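Local coordinates for protein lipoteichoic acid primase (Listeria monocytogenes, PDB 4UOP) that is a lipoteichoic acid primase with an extracellular catalytic domain of the sulfatase family that binds a magnesium ion, at residues G53-K58 with D276-F281; K58-V63 with K213-L218; T150-T155 with V170-F175; G272-S277 with F320-G325. All coordinates share one frame; numbering follows the deposited sequence.

Interaction 1. Residues G53-K58 with D276-F281; sequences GAAKGK and DSVVVF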
loop_
_atom_site.group_PDB
_atom_site.type_symbol
_atom_site.label_atom_id
_atom_site.label_comp_id
_atom_site.label_asym_id
_atom_site.label_seq_id
_atom_site.Cartn_x
_atom_site.Cartn_y
_atom_site.Cartn_z
ATOM N N GLY B 53 -32.143 12.572 -16.472
ATOM C CA GLY B 53 -33.162 11.649 -16.951
ATOM C C GLY B 53 -33.209 11.506 -18.459
ATOM O O GLY B 53 -34.199 11.037 -18.998
ATOM N N ALA B 54 -32.134 11.867 -19.153
ATOM C CA ALA B 54 -32.052 11.630 -20.598
ATOM C C ALA B 54 -32.167 10.134 -20.905
ATOM O O ALA B 54 -32.607 9.744 -21.995
ATOM C CB ALA B 54 -30.758 12.161 -21.163
ATOM N N ALA B 55 -31.789 9.307 -19.932
ATOM C CA ALA B 55 -31.945 7.859 -20.046
ATOM C C ALA B 55 -32.798 7.320 -18.899
ATOM O O ALA B 55 -32.553 6.227 -18.388
ATOM C CB ALA B 55 -30.574 7.192 -20.061
ATOM N N LYS B 56 -33.807 8.082 -18.479
ATOM C CA LYS B 56 -34.726 7.623 -17.434
ATOM C C LYS B 56 -35.310 6.269 -17.874
ATOM O O LYS B 56 -35.758 6.129 -19.009
ATOM C CB LYS B 56 -35.848 8.646 -17.221
ATOM C CG LYS B 56 -36.901 8.260 -16.192
ATOM C CD LYS B 56 -36.451 8.567 -14.777
ATOM C CE LYS B 56 -37.476 8.114 -13.750
ATOM N NZ LYS B 56 -36.969 8.292 -12.356
ATOM N N GLY B 57 -35.258 5.278 -16.985
ATOM C CA GLY B 57 -35.859 3.974 -17.225
ATOM C C GLY B 57 -35.080 3.001 -18.097
ATOM O O GLY B 57 -35.543 1.889 -18.365
ATOM N N LYS B 58 -33.879 3.394 -18.500
ATOM C CA LYS B 58 -33.055 2.540 -19.340
ATOM C C LYS B 58 -32.194 1.629 -18.473
ATOM O O LYS B 58 -31.950 1.917 -17.301
ATOM C CB LYS B 58 -32.181 3.383 -20.256
ATOM C CG LYS B 58 -32.940 4.375 -21.127
ATOM C CD LYS B 58 -34.007 3.736 -21.991
ATOM C CE LYS B 58 -34.670 4.791 -22.864
ATOM N NZ LYS B 58 -35.891 4.262 -23.528
ATOM N N ASP B 276 -31.761 0.455 -25.599
ATOM C CA ASP B 276 -32.510 0.601 -24.366
ATOM C C ASP B 276 -31.619 0.647 -23.120
ATOM O O ASP B 276 -32.103 0.396 -22.008
ATOM C CB ASP B 276 -33.505 -0.562 -24.236
ATOM C CG ASP B 276 -34.954 -0.153 -24.530
ATOM O OD1 ASP B 276 -35.195 0.963 -25.068
ATOM O OD2 ASP B 276 -35.858 -0.968 -24.205
ATOM N N SER B 277 -30.343 1.007 -23.289
ATOM C CA SER B 277 -29.368 0.941 -22.197
ATOM C C SER B 277 -28.358 2.077 -22.234
ATOM O O SER B 277 -27.918 2.489 -23.307
ATOM C CB SER B 277 -28.575 -0.379 -22.262
ATOM O OG SER B 277 -29.420 -1.494 -22.169
ATOM N N VAL B 278 -27.984 2.564 -21.050
ATOM C CA VAL B 278 -26.782 3.357 -20.872
ATOM C C VAL B 278 -25.650 2.344 -20.827
ATOM O O VAL B 278 -25.740 1.339 -20.118
ATOM C CB VAL B 278 -26.819 4.143 -19.554
ATOM C CG1 VAL B 278 -25.513 4.886 -19.311
ATOM C CG2 VAL B 278 -28.000 5.110 -19.554
ATOM N N VAL B 279 -24.607 2.596 -21.599
ATOM C CA VAL B 279 -23.445 1.725 -21.600
ATOM C C VAL B 279 -22.186 2.554 -21.365
ATOM O O VAL B 279 -21.983 3.590 -22.017
ATOM C CB VAL B 279 -23.342 0.923 -22.904
ATOM C CG1 VAL B 279 -22.161 -0.021 -22.825
ATOM C CG2 VAL B 279 -24.619 0.130 -23.160
ATOM N N VAL B 280 -21.385 2.125 -20.390
ATOM C CA VAL B 280 -20.152 2.791 -20.001
ATOM C C VAL B 280 -19.002 1.784 -20.126
ATOM O O VAL B 280 -19.129 0.644 -19.657
ATOM C CB VAL B 280 -20.193 3.275 -18.545
ATOM C CG1 VAL B 280 -18.948 4.070 -18.202
ATOM C CG2 VAL B 280 -21.444 4.101 -18.297
ATOM N N PHE B 281 -17.913 2.217 -20.748
ATOM C CA PHE B 281 -16.695 1.425 -20.826
ATOM C C PHE B 281 -15.567 2.244 -20.245
ATOM O O PHE B 281 -15.412 3.409 -20.603
ATOM C CB PHE B 281 -16.330 1.097 -22.275
ATOM C CG PHE B 281 -17.414 0.415 -23.050
ATOM C CD1 PHE B 281 -18.112 -0.648 -22.512
ATOM C CD2 PHE B 281 -17.711 0.811 -24.343
ATOM C CE1 PHE B 281 -19.110 -1.284 -23.229
ATOM C CE2 PHE B 281 -18.719 0.176 -25.070
ATOM C CZ PHE B 281 -19.402 -0.874 -24.518
HETATM O O HOH W 1 -35.050 3.685 -26.055
#
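A55 and K58, at the two ends of a type II turn, meet the start of strand 277-283 in quite different ways. The methyl of A55 points at V278 and touches its CG2 at only 3.3 Å from CB to CG2, tighter than ordinary carbon packing; a methyl group suits so narrow a place. V278 has CG1 anti to its backbone N (chi1 175°), which leaves CG2 beside that N and turned to A55. G57, with phi 80°, takes the turn position where a positive phi is expected, and K58 N closes the turn on A55 O at 3.1 Å. K58 then lays its aliphatic part over the backbone of D276, with CB 3.5 Å from D276 O and CD 3.8 Å from the same oxygen. A bend at chi2 (-56°) sends the otherwise extended chain past the D276 side chain at about a right angle. The ion pair it makes is long, 3.7 Å from NZ to OD1, and a water bridges it, accepting from K58 NZ at 2.7 Å and donating to D276 OD1 at 2.9 Å. Lysine suits this partly exposed position, since its carbons can pack while the ammonium group keeps to water. Backbone bonds of N59 with D276 and V278 begin the strand pairing just after the turn. The arrangement is a loop leading into a parallel strand pair of the central sheet of a sulfatase-family alpha/beta fold.

Interaction 2. Residues K58-V63 with K213-L218; sequences KNLIIV and KFYAQL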
loop_
_atom_site.group_PDB
_atom_site.type_symbol
_atom_site.label_atom_id
_atom_site.label_comp_id
_atom_site.label_asym_id
_atom_site.label_seq_id
_atom_site.Cartn_x
_atom_site.Cartn_y
_atom_site.Cartn_z
ATOM N N LYS B 58 -33.879 3.394 -18.500
ATOM C CA LYS B 58 -33.055 2.540 -19.340
ATOM C C LYS B 58 -32.194 1.629 -18.473
ATOM O O LYS B 58 -31.950 1.917 -17.301
ATOM C CB LYS B 58 -32.181 3.383 -20.256
ATOM C CG LYS B 58 -32.940 4.375 -21.127
ATOM C CD LYS B 58 -34.007 3.736 -21.991
ATOM C CE LYS B 58 -34.670 4.791 -22.864
ATOM N NZ LYS B 58 -35.891 4.262 -23.528
ATOM N N ASN B 59 -31.737 0.529 -19.063
ATOM C CA ASN B 59 -30.828 -0.371 -18.372
ATOM C C ASN B 59 -29.453 0.289 -18.276
ATOM O O ASN B 59 -29.208 1.335 -18.897
ATOM C CB ASN B 59 -30.720 -1.703 -19.098
ATOM C CG ASN B 59 -32.061 -2.309 -19.386
ATOM O OD1 ASN B 59 -32.785 -2.669 -18.474
ATOM N ND2 ASN B 59 -32.416 -2.400 -20.657
ATOM N N LEU B 60 -28.569 -0.318 -17.496
ATOM C CA LEU B 60 -27.187 0.154 -17.329
ATOM C C LEU B 60 -26.241 -1.042 -17.465
ATOM O O LEU B 60 -26.349 -2.026 -16.729
ATOM C CB LEU B 60 -26.998 0.789 -15.960
ATOM C CG LEU B 60 -25.597 1.258 -15.565
ATOM C CD1 LEU B 60 -25.087 2.300 -16.528
ATOM C CD2 LEU B 60 -25.637 1.795 -14.142
ATOM N N ILE B 61 -25.349 -0.952 -18.430
ATOM C CA ILE B 61 -24.286 -1.935 -18.620
ATOM C C ILE B 61 -22.936 -1.219 -18.502
ATOM O O ILE B 61 -22.666 -0.239 -19.220
ATOM C CB ILE B 61 -24.412 -2.618 -19.973
ATOM C CG1 ILE B 61 -25.733 -3.379 -20.064
ATOM C CG2 ILE B 61 -23.207 -3.530 -20.204
ATOM C CD1 ILE B 61 -26.117 -3.774 -21.475
ATOM N N ILE B 62 -22.085 -1.681 -17.597
ATOM C CA ILE B 62 -20.777 -1.078 -17.395
ATOM C C ILE B 62 -19.714 -2.165 -17.543
ATOM O O ILE B 62 -19.825 -3.232 -16.911
ATOM C CB ILE B 62 -20.658 -0.456 -16.001
ATOM C CG1 ILE B 62 -21.740 0.622 -15.819
ATOM C CG2 ILE B 62 -19.265 0.105 -15.794
ATOM C CD1 ILE B 62 -21.645 1.366 -14.508
ATOM N N VAL B 63 -18.751 -1.920 -18.421
ATOM C CA VAL B 63 -17.656 -2.858 -18.647
ATOM C C VAL B 63 -16.336 -2.209 -18.216
ATOM O O VAL B 63 -15.965 -1.152 -18.712
ATOM C CB VAL B 63 -17.538 -3.318 -20.103
ATOM C CG1 VAL B 63 -16.460 -4.382 -20.218
ATOM C CG2 VAL B 63 -18.865 -3.841 -20.625
ATOM N N LYS B 213 -35.732 -3.988 -15.521
ATOM C CA LYS B 213 -34.614 -3.061 -15.636
ATOM C C LYS B 213 -33.439 -3.677 -14.891
ATOM O O LYS B 213 -33.619 -4.214 -13.786
ATOM C CB LYS B 213 -34.940 -1.718 -15.004
ATOM C CG LYS B 213 -35.945 -0.867 -15.757
ATOM C CD LYS B 213 -35.989 0.537 -15.180
ATOM C CE LYS B 213 -36.119 0.513 -13.670
ATOM N NZ LYS B 213 -36.554 1.820 -13.121
ATOM N N PHE B 214 -32.244 -3.595 -15.480
ATOM C CA PHE B 214 -31.074 -4.209 -14.872
ATOM C C PHE B 214 -29.850 -3.299 -14.953
ATOM O O PHE B 214 -29.735 -2.448 -15.847
ATOM C CB PHE B 214 -30.776 -5.576 -15.521
ATOM C CG PHE B 214 -30.438 -5.501 -16.989
ATOM C CD1 PHE B 214 -29.147 -5.266 -17.407
ATOM C CD2 PHE B 214 -31.426 -5.663 -17.953
ATOM C CE1 PHE B 214 -28.835 -5.197 -18.752
ATOM C CE2 PHE B 214 -31.126 -5.598 -19.289
ATOM C CZ PHE B 214 -29.826 -5.355 -19.701
ATOM N N TYR B 215 -28.970 -3.474 -13.975
ATOM C CA TYR B 215 -27.616 -2.961 -14.002
ATOM C C TYR B 215 -26.703 -4.172 -13.998
ATOM O O TYR B 215 -26.750 -4.992 -13.066
ATOM C CB TYR B 215 -27.351 -2.054 -12.787
ATOM C CG TYR B 215 -25.894 -1.793 -12.441
ATOM C CD1 TYR B 215 -24.924 -1.662 -13.429
ATOM C CD2 TYR B 215 -25.501 -1.634 -11.112
ATOM C CE1 TYR B 215 -23.588 -1.413 -13.107
ATOM C CE2 TYR B 215 -24.183 -1.363 -10.781
ATOM C CZ TYR B 215 -23.226 -1.283 -11.783
ATOM O OH TYR B 215 -21.915 -1.028 -11.452
ATOM N N ALA B 216 -25.902 -4.306 -15.051
ATOM C CA ALA B 216 -24.883 -5.351 -15.138
ATOM C C ALA B 216 -23.492 -4.720 -15.183
ATOM O O ALA B 216 -23.233 -3.828 -16.004
ATOM C CB ALA B 216 -25.125 -6.191 -16.372
ATOM N N GLN B 217 -22.618 -5.145 -14.271
ATOM C CA GLN B 217 -21.208 -4.726 -14.250
ATOM C C GLN B 217 -20.352 -5.926 -14.661
ATOM O O GLN B 217 -20.417 -6.957 -14.011
ATOM C CB GLN B 217 -20.803 -4.284 -12.857
ATOM C CG GLN B 217 -19.342 -3.900 -12.731
ATOM C CD GLN B 217 -19.047 -2.447 -13.036
ATOM O OE1 GLN B 217 -19.929 -1.576 -12.955
ATOM N NE2 GLN B 217 -17.779 -2.156 -13.322
ATOM N N LEU B 218 -19.598 -5.785 -15.742
ATOM C CA LEU B 218 -18.733 -6.841 -16.237
ATOM C C LEU B 218 -17.286 -6.412 -16.052
ATOM O O LEU B 218 -16.916 -5.275 -16.391
ATOM C CB LEU B 218 -19.018 -7.128 -17.708
ATOM C CG LEU B 218 -20.387 -7.723 -18.032
ATOM C CD1 LEU B 218 -21.446 -6.648 -18.148
ATOM C CD2 LEU B 218 -20.358 -8.504 -19.336
#
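N59 lays its amide over one face of the F214 ring, the two planes 14° apart and N59 CG 3.4 Å from F214 CE2. F214 CG sits between its backbone N and carbonyl carbon (chi1 63°), which swings the ring under the asparagine. N59 OD1 also accepts from F214 N at 3.2 Å, extending the backbone ladder by one side-chain rung. Beyond it the strands run parallel, 4° apart, with bonds such as I62 N to A216 O at 2.9 Å.

This face stays tight where I61 CG1 meets the edge of the F214 ring and is looser only toward V63 and L218, I61 CG2 being 4.1 Å from L218 CD1. On the other face L60 CD2 lies over the tyrosine ring, 3.6 Å from Y215 CD1, and Q217 OE1 comes 3.3 Å from I62 CB. Y215 OH donates to that OE1 at 2.6 Å. The solvent side is the start, where K58 and K213 turn their chains outward and K213 NZ bonds to N146 O. Branched aliphatic residues suit the buried strands; N59 ND2 and Q217 NE2 have weak bonds to S277 OG and Y282 OH. The chemistry implies a mostly apolar core in which hydrogen bonds probably set the orientation of the two buried amides.

Interaction 3. Residues T150-T155 with V170-F175; sequences TATFHT and VGFDKF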
loop_
_atom_site.group_PDB
_atom_site.type_symbol
_atom_site.label_atom_id
_atom_site.label_comp_id
_atom_site.label_asym_id
_atom_site.label_seq_id
_atom_site.Cartn_x
_atom_site.Cartn_y
_atom_site.Cartn_z
ATOM N N THR B 150 -29.544 -5.961 -9.933
ATOM C CA THR B 150 -28.143 -5.602 -10.085
ATOM C C THR B 150 -27.273 -6.854 -10.008
ATOM O O THR B 150 -27.521 -7.753 -9.187
ATOM C CB THR B 150 -27.717 -4.560 -9.030
ATOM O OG1 THR B 150 -27.818 -5.113 -7.718
ATOM C CG2 THR B 150 -28.611 -3.310 -9.108
ATOM N N ALA B 151 -26.282 -6.941 -10.888
ATOM C CA ALA B 151 -25.391 -8.101 -10.909
ATOM C C ALA B 151 -24.014 -7.681 -11.375
ATOM O O ALA B 151 -23.874 -6.743 -12.162
ATOM C CB ALA B 151 -25.937 -9.202 -11.811
ATOM N N THR B 152 -23.004 -8.403 -10.902
ATOM C CA THR B 152 -21.660 -8.232 -11.436
ATOM C C THR B 152 -21.124 -9.579 -11.917
ATOM O O THR B 152 -21.472 -10.620 -11.349
ATOM C CB THR B 152 -20.746 -7.564 -10.389
ATOM O OG1 THR B 152 -19.454 -7.273 -10.950
ATOM C CG2 THR B 152 -20.628 -8.420 -9.146
ATOM N N PHE B 153 -20.296 -9.530 -12.965
ATOM C CA PHE B 153 -19.802 -10.702 -13.687
ATOM C C PHE B 153 -18.288 -10.625 -13.803
ATOM O O PHE B 153 -17.747 -9.626 -14.259
ATOM C CB PHE B 153 -20.358 -10.731 -15.117
ATOM C CG PHE B 153 -21.865 -10.829 -15.213
ATOM C CD1 PHE B 153 -22.669 -9.694 -15.047
ATOM C CD2 PHE B 153 -22.479 -12.028 -15.495
ATOM C CE1 PHE B 153 -24.044 -9.773 -15.174
ATOM C CE2 PHE B 153 -23.865 -12.113 -15.598
ATOM C CZ PHE B 153 -24.645 -10.984 -15.438
ATOM N N HIS B 154 -17.606 -11.704 -13.424
ATOM C CA HIS B 154 -16.157 -11.799 -13.580
ATOM C C HIS B 154 -15.797 -13.273 -13.568
ATOM O O HIS B 154 -16.361 -14.014 -12.770
ATOM C CB HIS B 154 -15.461 -11.064 -12.444
ATOM C CG HIS B 154 -13.965 -11.081 -12.532
ATOM N ND1 HIS B 154 -13.268 -10.494 -13.569
ATOM C CD2 HIS B 154 -13.035 -11.605 -11.703
ATOM C CE1 HIS B 154 -11.972 -10.647 -13.367
ATOM N NE2 HIS B 154 -11.804 -11.325 -12.244
ATOM N N THR B 155 -14.888 -13.701 -14.448
ATOM C CA THR B 155 -14.677 -15.140 -14.664
ATOM C C THR B 155 -13.728 -15.805 -13.664
ATOM O O THR B 155 -13.624 -17.035 -13.666
ATOM C CB THR B 155 -14.206 -15.474 -16.097
ATOM O OG1 THR B 155 -12.889 -14.955 -16.311
ATOM C CG2 THR B 155 -15.169 -14.908 -17.146
ATOM N N VAL B 170 -21.886 -3.921 -0.915
ATOM C CA VAL B 170 -22.374 -2.792 -1.718
ATOM C C VAL B 170 -23.776 -3.011 -2.258
ATOM O O VAL B 170 -24.324 -2.134 -2.909
ATOM C CB VAL B 170 -21.417 -2.378 -2.876
ATOM C CG1 VAL B 170 -20.123 -1.824 -2.318
ATOM C CG2 VAL B 170 -21.147 -3.526 -3.844
ATOM N N GLY B 171 -24.356 -4.176 -2.001
ATOM C CA GLY B 171 -25.757 -4.408 -2.312
ATOM C C GLY B 171 -26.044 -4.872 -3.727
ATOM O O GLY B 171 -27.145 -4.660 -4.212
ATOM N N PHE B 172 -25.081 -5.521 -4.390
ATOM C CA PHE B 172 -25.392 -6.240 -5.616
ATOM C C PHE B 172 -26.362 -7.370 -5.261
ATOM O O PHE B 172 -26.152 -8.072 -4.269
ATOM C CB PHE B 172 -24.133 -6.821 -6.304
ATOM C CG PHE B 172 -23.421 -5.851 -7.222
ATOM C CD1 PHE B 172 -23.975 -5.499 -8.444
ATOM C CD2 PHE B 172 -22.191 -5.323 -6.885
ATOM C CE1 PHE B 172 -23.343 -4.611 -9.282
ATOM C CE2 PHE B 172 -21.536 -4.437 -7.729
ATOM C CZ PHE B 172 -22.113 -4.084 -8.931
ATOM N N ASP B 173 -27.398 -7.563 -6.068
ATOM C CA ASP B 173 -28.324 -8.697 -5.865
ATOM C C ASP B 173 -27.616 -10.037 -6.068
ATOM O O ASP B 173 -27.873 -11.009 -5.339
ATOM C CB ASP B 173 -29.500 -8.627 -6.837
ATOM C CG ASP B 173 -30.470 -7.516 -6.503
ATOM O OD1 ASP B 173 -30.814 -7.362 -5.318
ATOM O OD2 ASP B 173 -30.890 -6.801 -7.428
ATOM N N LYS B 174 -26.747 -10.087 -7.073
ATOM C CA LYS B 174 -26.014 -11.306 -7.422
ATOM C C LYS B 174 -24.626 -10.992 -7.935
ATOM O O LYS B 174 -24.394 -9.920 -8.492
ATOM C CB LYS B 174 -26.713 -12.060 -8.560
ATOM C CG LYS B 174 -28.038 -12.667 -8.210
ATOM C CD LYS B 174 -28.558 -13.476 -9.376
ATOM C CE LYS B 174 -29.939 -14.021 -9.072
ATOM N NZ LYS B 174 -30.529 -14.633 -10.288
ATOM N N PHE B 175 -23.711 -11.945 -7.780
ATOM C CA PHE B 175 -22.464 -11.910 -8.527
ATOM C C PHE B 175 -22.257 -13.258 -9.177
ATOM O O PHE B 175 -22.586 -14.303 -8.604
ATOM C CB PHE B 175 -21.266 -11.502 -7.661
ATOM C CG PHE B 175 -20.984 -12.424 -6.522
ATOM C CD1 PHE B 175 -20.179 -13.533 -6.704
ATOM C CD2 PHE B 175 -21.508 -12.172 -5.266
ATOM C CE1 PHE B 175 -19.922 -14.401 -5.653
ATOM C CE2 PHE B 175 -21.255 -13.038 -4.203
ATOM C CZ PHE B 175 -20.450 -14.145 -4.407
HETATM O O HOH W 2 -29.198 -3.893 -5.960
#
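T150 and D173 exchange hydrogen bonds at the start of a short parallel strand pair. The backbone N of T150 donates to D173 OD2 at 3.0 Å, reaching the anti side of the carboxylate, 24° out of its plane. In return D173 N donates to T150 OG1 at 3.0 Å, and only weakly to T150 O. That threonine OG1 stands between its backbone N and carbonyl carbon (chi1 64°), facing the incoming chain, and it gives its own proton to a water, which in turn donates to G171 O. Threonine therefore suits the place as both donor and acceptor, and aspartate, just before strand 174-176, as an acceptor for the N-H of T150. T150 O takes its main bond from K174 N at 3.2 Å, in the carbonyl plane, and T152 N donates to K174 O at the same length.

T152 CB rests over the centre of the F172 ring, 4.0 Å from the centroid, while T152 OG1 is bonded to Q217 O of the next strand. G171 ends helix 163-169 in a Schellman motif, its positive phi suited to glycine. The pair closes the beta-alpha-beta unit of strand 149-153, helix 163-169 and strand 174-176, with strand 214-219 on the other side of 149-153 and helix 193-209 packed on F153.

Interaction 4. Residues G272-S277 with F320-G325; sequences GIWDDS and FLHYPG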
loop_
_atom_site.group_PDB
_atom_site.type_symbol
_atom_site.label_atom_id
_atom_site.label_comp_id
_atom_site.label_asym_id
_atom_site.label_seq_id
_atom_site.Cartn_x
_atom_site.Cartn_y
_atom_site.Cartn_z
ATOM N N GLY B 272 -31.511 -5.433 -29.450
ATOM C CA GLY B 272 -32.295 -4.280 -28.987
ATOM C C GLY B 272 -31.868 -3.707 -27.634
ATOM O O GLY B 272 -32.317 -2.623 -27.235
ATOM N N ILE B 273 -31.000 -4.414 -26.916
ATOM C CA ILE B 273 -30.567 -3.952 -25.590
ATOM C C ILE B 273 -29.798 -2.624 -25.691
ATOM O O ILE B 273 -29.970 -1.739 -24.857
ATOM C CB ILE B 273 -29.749 -5.033 -24.865
ATOM C CG1 ILE B 273 -30.661 -6.204 -24.493
ATOM C CG2 ILE B 273 -29.113 -4.491 -23.593
ATOM C CD1 ILE B 273 -29.905 -7.469 -24.157
ATOM N N TRP B 274 -28.980 -2.479 -26.728
ATOM C CA TRP B 274 -28.144 -1.272 -26.903
ATOM C C TRP B 274 -28.993 -0.006 -26.932
ATOM O O TRP B 274 -28.648 1.008 -26.309
ATOM C CB TRP B 274 -27.353 -1.391 -28.186
ATOM C CG TRP B 274 -26.398 -0.287 -28.483
ATOM C CD1 TRP B 274 -26.568 0.717 -29.392
ATOM C CD2 TRP B 274 -25.096 -0.100 -27.915
ATOM N NE1 TRP B 274 -25.452 1.521 -29.428
ATOM C CE2 TRP B 274 -24.545 1.060 -28.510
ATOM C CE3 TRP B 274 -24.350 -0.783 -26.942
ATOM C CZ2 TRP B 274 -23.268 1.533 -28.186
ATOM C CZ3 TRP B 274 -23.084 -0.313 -26.621
ATOM C CH2 TRP B 274 -22.554 0.835 -27.243
ATOM N N ASP B 275 -30.107 -0.087 -27.650
ATOM C CA ASP B 275 -30.996 1.058 -27.830
ATOM C C ASP B 275 -31.860 1.313 -26.614
ATOM O O ASP B 275 -32.604 2.294 -26.598
ATOM C CB ASP B 275 -31.894 0.850 -29.055
ATOM C CG ASP B 275 -31.108 0.792 -30.355
ATOM O OD1 ASP B 275 -30.107 1.524 -30.485
ATOM O OD2 ASP B 275 -31.488 0.024 -31.262
ATOM N N ASP B 276 -31.761 0.455 -25.599
ATOM C CA ASP B 276 -32.510 0.601 -24.366
ATOM C C ASP B 276 -31.619 0.647 -23.120
ATOM O O ASP B 276 -32.103 0.396 -22.008
ATOM C CB ASP B 276 -33.505 -0.562 -24.236
ATOM C CG ASP B 276 -34.954 -0.153 -24.530
ATOM O OD1 ASP B 276 -35.195 0.963 -25.068
ATOM O OD2 ASP B 276 -35.858 -0.968 -24.205
ATOM N N SER B 277 -30.343 1.007 -23.289
ATOM C CA SER B 277 -29.368 0.941 -22.197
ATOM C C SER B 277 -28.358 2.077 -22.234
ATOM O O SER B 277 -27.918 2.489 -23.307
ATOM C CB SER B 277 -28.575 -0.379 -22.262
ATOM O OG SER B 277 -29.420 -1.494 -22.169
ATOM N N PHE B 320 -15.785 5.810 -22.196
ATOM C CA PHE B 320 -16.784 5.956 -23.249
ATOM C C PHE B 320 -18.155 5.799 -22.637
ATOM O O PHE B 320 -18.390 4.896 -21.822
ATOM C CB PHE B 320 -16.590 4.896 -24.346
ATOM C CG PHE B 320 -15.319 5.048 -25.120
ATOM C CD1 PHE B 320 -14.121 4.589 -24.605
ATOM C CD2 PHE B 320 -15.311 5.662 -26.368
ATOM C CE1 PHE B 320 -12.937 4.753 -25.313
ATOM C CE2 PHE B 320 -14.141 5.807 -27.087
ATOM C CZ PHE B 320 -12.947 5.375 -26.548
ATOM N N LEU B 321 -19.076 6.670 -23.035
ATOM C CA LEU B 321 -20.428 6.626 -22.547
ATOM C C LEU B 321 -21.413 6.715 -23.695
ATOM O O LEU B 321 -21.330 7.615 -24.541
ATOM C CB LEU B 321 -20.678 7.757 -21.548
ATOM C CG LEU B 321 -22.100 7.679 -20.959
ATOM C CD1 LEU B 321 -22.108 7.663 -19.436
ATOM C CD2 LEU B 321 -22.923 8.829 -21.498
ATOM N N HIS B 322 -22.343 5.771 -23.706
ATOM C CA HIS B 322 -23.426 5.719 -24.680
ATOM C C HIS B 322 -24.750 5.811 -23.938
ATOM O O HIS B 322 -24.899 5.244 -22.853
ATOM C CB HIS B 322 -23.356 4.407 -25.464
ATOM C CG HIS B 322 -24.681 3.918 -25.980
ATOM N ND1 HIS B 322 -25.210 4.337 -27.183
ATOM C CD2 HIS B 322 -25.578 3.048 -25.460
ATOM C CE1 HIS B 322 -26.384 3.762 -27.371
ATOM N NE2 HIS B 322 -26.631 2.972 -26.340
ATOM N N TYR B 323 -25.706 6.535 -24.513
ATOM C CA TYR B 323 -27.095 6.389 -24.085
ATOM C C TYR B 323 -28.014 6.579 -25.271
ATOM O O TYR B 323 -27.661 7.301 -26.215
ATOM C CB TYR B 323 -27.446 7.319 -22.912
ATOM C CG TYR B 323 -27.405 8.800 -23.198
ATOM C CD1 TYR B 323 -28.514 9.469 -23.715
ATOM C CD2 TYR B 323 -26.273 9.548 -22.904
ATOM C CE1 TYR B 323 -28.479 10.844 -23.956
ATOM C CE2 TYR B 323 -26.225 10.912 -23.143
ATOM C CZ TYR B 323 -27.329 11.558 -23.659
ATOM O OH TYR B 323 -27.252 12.915 -23.895
ATOM N N PRO B 324 -29.180 5.929 -25.240
ATOM C CA PRO B 324 -30.075 6.000 -26.405
ATOM C C PRO B 324 -30.545 7.424 -26.720
ATOM O O PRO B 324 -30.925 8.171 -25.812
ATOM C CB PRO B 324 -31.264 5.125 -25.999
ATOM C CG PRO B 324 -30.763 4.276 -24.877
ATOM C CD PRO B 324 -29.769 5.131 -24.148
ATOM N N GLY B 325 -30.513 7.779 -27.996
ATOM C CA GLY B 325 -30.969 9.090 -28.438
ATOM C C GLY B 325 -30.035 10.229 -28.078
ATOM O O GLY B 325 -30.460 11.384 -28.031
#
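W274 and H322 form an offset stack where the turn before strand 277-283 meets the end of its antiparallel neighbour, strand 319-322, in the central sheet of this sulfatase-family fold. The imidazole lies over one face of the indole, its plane 18° from that of the five-membered ring and the centroids 3.8 Å apart. Relative to the histidine ring, W274 CE2 lies over its centre, and the closest ring atoms are W274 NE1 and H322 CE1, 3.2 Å apart. W274 extends CG anti to its backbone N (chi1 -177°), which carries the indole back beneath the imidazole, while the other end of the same residue supplies an acceptor: H322 NE2 donates to W274 O at 2.8 Å. The oxygen lies nearly in the imidazole plane, but the donor stands 36° out of the carbonyl plane. Stack and bond together fix the rotation of the ring, and the bond to a carbonyl oxygen implies a proton on NE2; histidine suits the place because it is flat and can donate from its edge.

P324 adds an apolar wedge beside it, its CB 3.2 Å from D275 O and its CD 3.3 Å from S277 O. A proline needs no partner for its backbone N here, where the chain leaves the strand. The indole also packs on I265 and L268 of helix 246-271. Within the turn, I273 O accepts from D276 N and S277 OG, which reach it from opposite faces of its plane, the serine OG at 2.8 Å.

All four contacts reach one mixed sheet, and interactions 2, 1 and 4 follow one another across it. Interaction 2 is the buried parallel core, rich in branched aliphatics and backbone bonds. Interaction 1 shares K58 with it and D276 and S277 with interaction 4. Strand 277-283 lies between 59-65 and 319-322. Interactions 1 and 4 both lie where strand 277-283 begins: the first, mostly buried with a wet lysine edge, relies on methyl packing and a water-bridged, long ion pair; the second, partly buried, on a ring stack and a histidine bond. Interaction 3, partly buried and about 19 Å from interaction 1 between centres, joins the sheet through strand 214-219 and combines a short backbone pairing with side-chain to backbone bonds.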